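Local coordinates for MdcE (Pseudomonas aeruginosa, PDB 5VIP), which is the gamma subunit of a biotin-independent malonate decarboxylase and probably acts as a carboxyltransferase, at residues 58-62 against 90-94. Numbering follows the deposited sequence.
Sequences VRFLA and AVDEA
A90 meets strand 58-62 twice, through its methyl and through its carbonyl, where helix 81-97 packs on one face of the mixed sheet. This is the right-handed beta-alpha-beta crossover of an alpha/beta fold: strand 56-63, the helix, then strand 106-113, parallel to the first and hydrogen-bonded to it. The axes of 58-62 and 90-94 run nearly antiparallel and come within 10.6 Å. A90 CB lies 4.1 Å from L61 CD2, while A90 O accepts a weak, bent bond (125°) from R59 NH1 at 2.9 Å. V91 adds the second apolar touch, its CG2 reaching L61 CD2 at 3.9 Å as the two side chains cross at about a right angle; Y138 of helix 127-143 touches both residues. E93 extends from the helix so that OE1 forms a salt bridge with R59 NH1, 2.9 Å away, and the same oxygen also makes a salt bridge with R39. NH1 meets OE1 on the anti side, tilted out of the carboxylate plane, and the two planes stand 71° apart. The A94 methyl lies over one face of the guanidinium, toward its rim, with CB 4.0 Å from NH1. R59 stretches toward the helix with CG anti to the backbone N (chi1 168°) and then bends at chi3, while D50 OD1 of the adjoining strand 46-53 makes a salt bridge with NE. At the guanidinium edge NH1 serves two acceptors near its plane, E93 OE1 in a salt-bridge bond and A90 O weakly.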
ATOM      1  N   VAL A  58      -1.451 -18.321  16.630  1.00 24.47           N
ATOM      2  CA  VAL A  58      -1.218 -17.720  15.315  1.00 27.78           C
ATOM      3  C   VAL A  58      -2.422 -17.879  14.387  1.00 28.88           C
ATOM      4  O   VAL A  58      -3.243 -18.781  14.559  1.00 27.62           O
ATOM      5  CB  VAL A  58       0.029 -18.321  14.604  1.00 24.93           C
ATOM      6  CG1 VAL A  58       1.227 -18.353  15.533  1.00 29.46           C
ATOM      7  CG2 VAL A  58      -0.256 -19.709  14.070  1.00 26.53           C
ATOM      8  N   ARG A  59      -2.523 -16.993  13.401  1.00 24.01           N
ATOM      9  CA  ARG A  59      -3.503 -17.144  12.337  1.00 22.67           C
ATOM     10  C   ARG A  59      -2.780 -17.080  10.996  1.00 24.68           C
ATOM     11  O   ARG A  59      -2.067 -16.112  10.712  1.00 23.49           O
ATOM     12  CB  ARG A  59      -4.596 -16.067  12.440  1.00 22.55           C
ATOM     13  CG  ARG A  59      -5.508 -15.959  11.219  1.00 19.70           C
ATOM     14  CD  ARG A  59      -6.703 -15.034  11.509  1.00 23.83           C
ATOM     15  NE  ARG A  59      -7.692 -15.695  12.362  1.00 24.40           N
ATOM     16  CZ  ARG A  59      -8.965 -15.321  12.488  1.00 29.41           C
ATOM     17  NH1 ARG A  59      -9.431 -14.265  11.823  1.00 24.30           N
ATOM     18  NH2 ARG A  59      -9.781 -16.012  13.280  1.00 24.63           N
ATOM     19  N   PHE A  60      -2.935 -18.132  10.194  1.00 24.63           N
ATOM     20  CA  PHE A  60      -2.370 -18.190   8.847  1.00 23.45           C
ATOM     21  C   PHE A  60      -3.330 -17.546   7.848  1.00 23.82           C
ATOM     22  O   PHE A  60      -4.538 -17.760   7.911  1.00 21.30           O
ATOM     23  CB  PHE A  60      -2.094 -19.642   8.414  1.00 24.08           C
ATOM     24  CG  PHE A  60      -0.995 -20.333   9.191  1.00 23.82           C
ATOM     25  CD1 PHE A  60       0.326 -20.268   8.765  1.00 26.39           C
ATOM     26  CD2 PHE A  60      -1.291 -21.077  10.327  1.00 30.16           C
ATOM     27  CE1 PHE A  60       1.335 -20.918   9.466  1.00 27.11           C
ATOM     28  CE2 PHE A  60      -0.285 -21.727  11.035  1.00 26.48           C
ATOM     29  CZ  PHE A  60       1.027 -21.646  10.603  1.00 25.30           C
ATOM     30  N   LEU A  61      -2.792 -16.774   6.910  1.00 17.56           N
ATOM     31  CA  LEU A  61      -3.616 -16.180   5.865  1.00 17.66           C
ATOM     32  C   LEU A  61      -2.928 -16.330   4.534  1.00 17.40           C
ATOM     33  O   LEU A  61      -1.761 -16.005   4.400  1.00 18.79           O
ATOM     34  CB  LEU A  61      -3.886 -14.689   6.125  1.00 18.85           C
ATOM     35  CG  LEU A  61      -4.575 -14.309   7.428  1.00 22.28           C
ATOM     36  CD1 LEU A  61      -3.548 -13.760   8.402  1.00 24.67           C
ATOM     37  CD2 LEU A  61      -5.656 -13.284   7.152  1.00 23.57           C
ATOM     38  N   ALA A  62      -3.672 -16.794   3.545  1.00 18.06           N
ATOM     39  CA  ALA A  62      -3.146 -16.943   2.208  1.00 18.44           C
ATOM     40  C   ALA A  62      -4.208 -16.578   1.187  1.00 22.83           C
ATOM     41  O   ALA A  62      -5.377 -16.958   1.317  1.00 23.62           O
ATOM     42  CB  ALA A  62      -2.655 -18.388   1.978  1.00 19.20           C
ATOM     43  N   ALA A  90     -10.916 -10.614   7.751  1.00 20.89           N
ATOM     44  CA  ALA A  90     -10.288 -11.696   8.514  1.00 20.95           C
ATOM     45  C   ALA A  90      -9.251 -11.159   9.499  1.00 24.20           C
ATOM     46  O   ALA A  90      -9.131 -11.650  10.620  1.00 21.17           O
ATOM     47  CB  ALA A  90      -9.646 -12.721   7.572  1.00 22.61           C
ATOM     48  N   VAL A  91      -8.500 -10.143   9.091  1.00 19.42           N
ATOM     49  CA  VAL A  91      -7.533  -9.548  10.002  1.00 18.98           C
ATOM     50  C   VAL A  91      -8.237  -8.762  11.106  1.00 23.24           C
ATOM     51  O   VAL A  91      -7.896  -8.887  12.288  1.00 21.64           O
ATOM     52  CB  VAL A  91      -6.538  -8.647   9.247  1.00 18.56           C
ATOM     53  CG1 VAL A  91      -5.685  -7.855  10.227  1.00 20.03           C
ATOM     54  CG2 VAL A  91      -5.649  -9.518   8.323  1.00 19.40           C
ATOM     55  N   ASP A  92      -9.239  -7.969  10.739  1.00 21.19           N
ATOM     56  CA  ASP A  92      -9.957  -7.206  11.757  1.00 26.12           C
ATOM     57  C   ASP A  92     -10.671  -8.130  12.754  1.00 26.07           C
ATOM     58  O   ASP A  92     -10.821  -7.787  13.926  1.00 25.18           O
ATOM     59  CB  ASP A  92     -10.964  -6.249  11.118  1.00 25.71           C
ATOM     60  CG  ASP A  92     -11.213  -5.025  11.969  1.00 42.43           C
ATOM     61  OD1 ASP A  92     -10.267  -4.230  12.153  1.00 42.47           O
ATOM     62  OD2 ASP A  92     -12.348  -4.864  12.472  1.00 50.66           O
ATOM     63  N   GLU A  93     -11.104  -9.297  12.281  1.00 26.41           N
ATOM     64  CA  GLU A  93     -11.736 -10.286  13.156  1.00 25.87           C
ATOM     65  C   GLU A  93     -10.778 -10.697  14.275  1.00 27.10           C
ATOM     66  O   GLU A  93     -11.152 -10.713  15.440  1.00 29.78           O
ATOM     67  CB  GLU A  93     -12.184 -11.518  12.361  1.00 24.74           C
ATOM     68  CG  GLU A  93     -12.725 -12.637  13.250  1.00 31.20           C
ATOM     69  CD  GLU A  93     -13.090 -13.904  12.483  1.00 36.37           C
ATOM     70  OE1 GLU A  93     -12.293 -14.358  11.631  1.00 31.85           O
ATOM     71  OE2 GLU A  93     -14.184 -14.452  12.741  1.00 38.10           O
ATOM     72  N   ALA A  94      -9.539 -11.018  13.915  1.00 24.48           N
ATOM     73  CA  ALA A  94      -8.530 -11.380  14.902  1.00 26.52           C
ATOM     74  C   ALA A  94      -8.200 -10.214  15.839  1.00 28.33           C
ATOM     75  O   ALA A  94      -8.043 -10.406  17.044  1.00 26.98           O
ATOM     76  CB  ALA A  94      -7.264 -11.879  14.208  1.00 21.41           C
TER